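Local atomic coordinates of protein LURP-one-related 15 (Arabidopsis thaliana, PDB entry 1ZXU), a protein that is of uncertain function but might be related to the phospholipid scramblases and the tubby-like superfamily of membrane-tethered transcription factors. Residues A[167-172]-A[187-192]. Residues are numbered along the deposited sequence; the frame is centred on the assembly and turned at random.
Sequences IVAQMH and FSVTVY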
loop_
_atom_site.group_PDB
_atom_site.type_symbol
_atom_site.label_atom_id
_atom_site.label_comp_id
_atom_site.label_asym_id
_atom_site.label_seq_id
_atom_site.Cartn_x
_atom_site.Cartn_y
_atom_site.Cartn_z
ATOM N N ILE A 167 12.081 -10.051 -3.117
ATOM C CA ILE A 167 11.628 -8.933 -2.194
ATOM C C ILE A 167 11.394 -7.691 -3.051
ATOM O O ILE A 167 12.257 -7.274 -3.817
ATOM C CB ILE A 167 12.698 -8.603 -1.171
ATOM C CG1 ILE A 167 12.821 -9.753 -0.183
ATOM C CG2 ILE A 167 12.365 -7.320 -0.351
ATOM C CD1 ILE A 167 14.098 -9.646 0.632
ATOM N N VAL A 168 10.193 -7.092 -2.900
ATOM C CA VAL A 168 9.877 -5.845 -3.589
ATOM C C VAL A 168 9.861 -4.618 -2.655
ATOM O O VAL A 168 9.956 -3.501 -3.138
ATOM C CB VAL A 168 8.552 -5.919 -4.403
ATOM C CG1 VAL A 168 8.668 -7.025 -5.512
ATOM C CG2 VAL A 168 7.411 -6.210 -3.525
ATOM N N ALA A 169 9.725 -4.869 -1.360
ATOM C CA ALA A 169 9.785 -3.795 -0.360
ATOM C C ALA A 169 10.142 -4.333 0.995
ATOM O O ALA A 169 9.802 -5.476 1.321
ATOM C CB ALA A 169 8.453 -3.040 -0.267
ATOM N N GLN A 170 10.787 -3.490 1.773
ATOM C CA GLN A 170 11.246 -3.920 3.095
ATOM C C GLN A 170 11.120 -2.796 4.141
ATOM O O GLN A 170 11.623 -1.708 3.914
ATOM C CB GLN A 170 12.735 -4.295 2.927
ATOM C CG GLN A 170 13.542 -4.434 4.194
ATOM C CD GLN A 170 13.493 -5.828 4.691
ATOM O OE1 GLN A 170 14.004 -6.725 4.018
ATOM N NE2 GLN A 170 12.833 -6.052 5.847
HETATM N N MSE A 171 10.483 -3.101 5.262
HETATM C CA MSE A 171 10.404 -2.189 6.376
HETATM C C MSE A 171 11.671 -2.214 7.245
HETATM O O MSE A 171 12.328 -3.272 7.369
HETATM C CB MSE A 171 9.174 -2.582 7.217
HETATM C CG MSE A 171 8.762 -1.516 8.204
HETATM SE SE MSE A 171 7.080 -2.107 8.945
HETATM C CE MSE A 171 5.934 -1.558 7.462
ATOM N N HIS A 172 12.033 -1.042 7.792
ATOM C CA HIS A 172 13.201 -0.897 8.716
ATOM C C HIS A 172 12.766 -0.049 9.882
ATOM O O HIS A 172 12.065 0.931 9.684
ATOM C CB HIS A 172 14.350 -0.090 8.082
ATOM C CG HIS A 172 14.651 -0.442 6.677
ATOM N ND1 HIS A 172 14.162 0.284 5.611
ATOM C CD2 HIS A 172 15.424 -1.427 6.154
ATOM C CE1 HIS A 172 14.602 -0.259 4.490
ATOM N NE2 HIS A 172 15.367 -1.296 4.789
ATOM N N PHE A 187 9.552 4.033 11.553
ATOM C CA PHE A 187 10.051 3.123 10.552
ATOM C C PHE A 187 10.045 3.789 9.195
ATOM O O PHE A 187 9.411 4.844 8.998
ATOM C CB PHE A 187 9.156 1.895 10.503
ATOM C CG PHE A 187 7.776 2.166 9.914
ATOM C CD1 PHE A 187 7.551 2.063 8.531
ATOM C CD2 PHE A 187 6.699 2.455 10.756
ATOM C CE1 PHE A 187 6.253 2.297 7.994
ATOM C CE2 PHE A 187 5.421 2.671 10.247
ATOM C CZ PHE A 187 5.178 2.605 8.876
ATOM N N SER A 188 10.761 3.168 8.259
ATOM C CA SER A 188 10.560 3.522 6.851
ATOM C C SER A 188 10.385 2.269 6.063
ATOM O O SER A 188 10.643 1.177 6.575
ATOM C CB SER A 188 11.714 4.322 6.286
ATOM O OG SER A 188 12.909 3.569 6.340
ATOM N N VAL A 189 9.836 2.412 4.850
ATOM C CA VAL A 189 9.703 1.241 4.001
ATOM C C VAL A 189 10.508 1.538 2.716
ATOM O O VAL A 189 10.236 2.490 2.030
ATOM C CB VAL A 189 8.247 0.954 3.612
ATOM C CG1 VAL A 189 8.153 -0.229 2.637
ATOM C CG2 VAL A 189 7.418 0.587 4.829
ATOM N N THR A 190 11.498 0.699 2.426
ATOM C CA THR A 190 12.237 0.790 1.133
ATOM C C THR A 190 11.455 0.105 0.054
ATOM O O THR A 190 11.100 -1.082 0.187
ATOM C CB THR A 190 13.631 0.158 1.232
ATOM O OG1 THR A 190 14.359 0.809 2.286
ATOM C CG2 THR A 190 14.356 0.295 -0.138
ATOM N N VAL A 191 11.149 0.848 -1.013
ATOM C CA VAL A 191 10.553 0.233 -2.208
ATOM C C VAL A 191 11.688 0.075 -3.224
ATOM O O VAL A 191 12.401 1.059 -3.569
ATOM C CB VAL A 191 9.524 1.196 -2.805
ATOM C CG1 VAL A 191 8.969 0.678 -4.121
ATOM C CG2 VAL A 191 8.435 1.472 -1.735
ATOM N N TYR A 192 11.863 -1.132 -3.711
ATOM C CA TYR A 192 13.045 -1.353 -4.569
ATOM C C TYR A 192 12.803 -0.835 -5.978
ATOM O O TYR A 192 11.673 -0.542 -6.378
ATOM C CB TYR A 192 13.428 -2.846 -4.501
ATOM C CG TYR A 192 14.045 -3.112 -3.129
ATOM C CD1 TYR A 192 15.368 -2.657 -2.845
ATOM C CD2 TYR A 192 13.325 -3.724 -2.108
ATOM C CE1 TYR A 192 15.935 -2.860 -1.605
ATOM C CE2 TYR A 192 13.923 -3.953 -0.833
ATOM C CZ TYR A 192 15.217 -3.503 -0.608
ATOM O OH TYR A 192 15.776 -3.702 0.627
HETATM O O HOH W 1 15.548 -6.255 1.714
#
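Ile167 meets Tyr192 where 167-172 begins and 187-192 ends: its CG2 branch comes within 3.7 Å of CE2 of the Tyr192 ring. Next along, the carbonyl of Val168 accepts the backbone N-H of Tyr192 in a nearly straight bond (177° at the hydrogen), and the peptide unit joining Val168 to Ala169 lies at the edge of the tyrosine ring. Val168 and Ala169 together face Val159 on the neighbouring strand, a classic beta bulge. Ala169 turns its methyl to the face shared with Val189 and Val191, where Ile200 of helix 197-211 packs on it. Gln170 and Thr190 form a hydrogen-bonded antiparallel pair, N to O in both directions. Gln170 CB lies 3.9 Å from Tyr192 OH, and the bend at chi2 (90°) turns the amide along the strand, where NE2 donates to Met171 O at 3.2 Å; OE1 accepts from a water that also bonds Tyr192 OH, so both ends of the amide are held. These are the last two strands of the antiparallel barrel, which wraps around helix 197-211 as in the tubby-like fold; strand 38-43 lies along the far side of 187-191 and closes the barrel. Met171, a selenomethionine, extends to SE and then bends at chi3 (-79°). SE lies above one face of the Phe187 ring, offset toward its rim, 4.5 Å from the centroid, a rather distant Met-aromatic contact, and Met171 CE reaches Val189 CG2 at 3.7 Å. Trp152 meets the Phe187 ring edge-to-face. On the face that carries Gln170, Ser188 and Thr190, the placement of the His172 ring against Thr190 is doubtful, being modelled too close; Thr190 OG1 is bonded to Asp39 OD1. His172 N donates to Ser188 O at 2.9 Å, and Ser188 N returns a bond to His172 O at 3.0 Å.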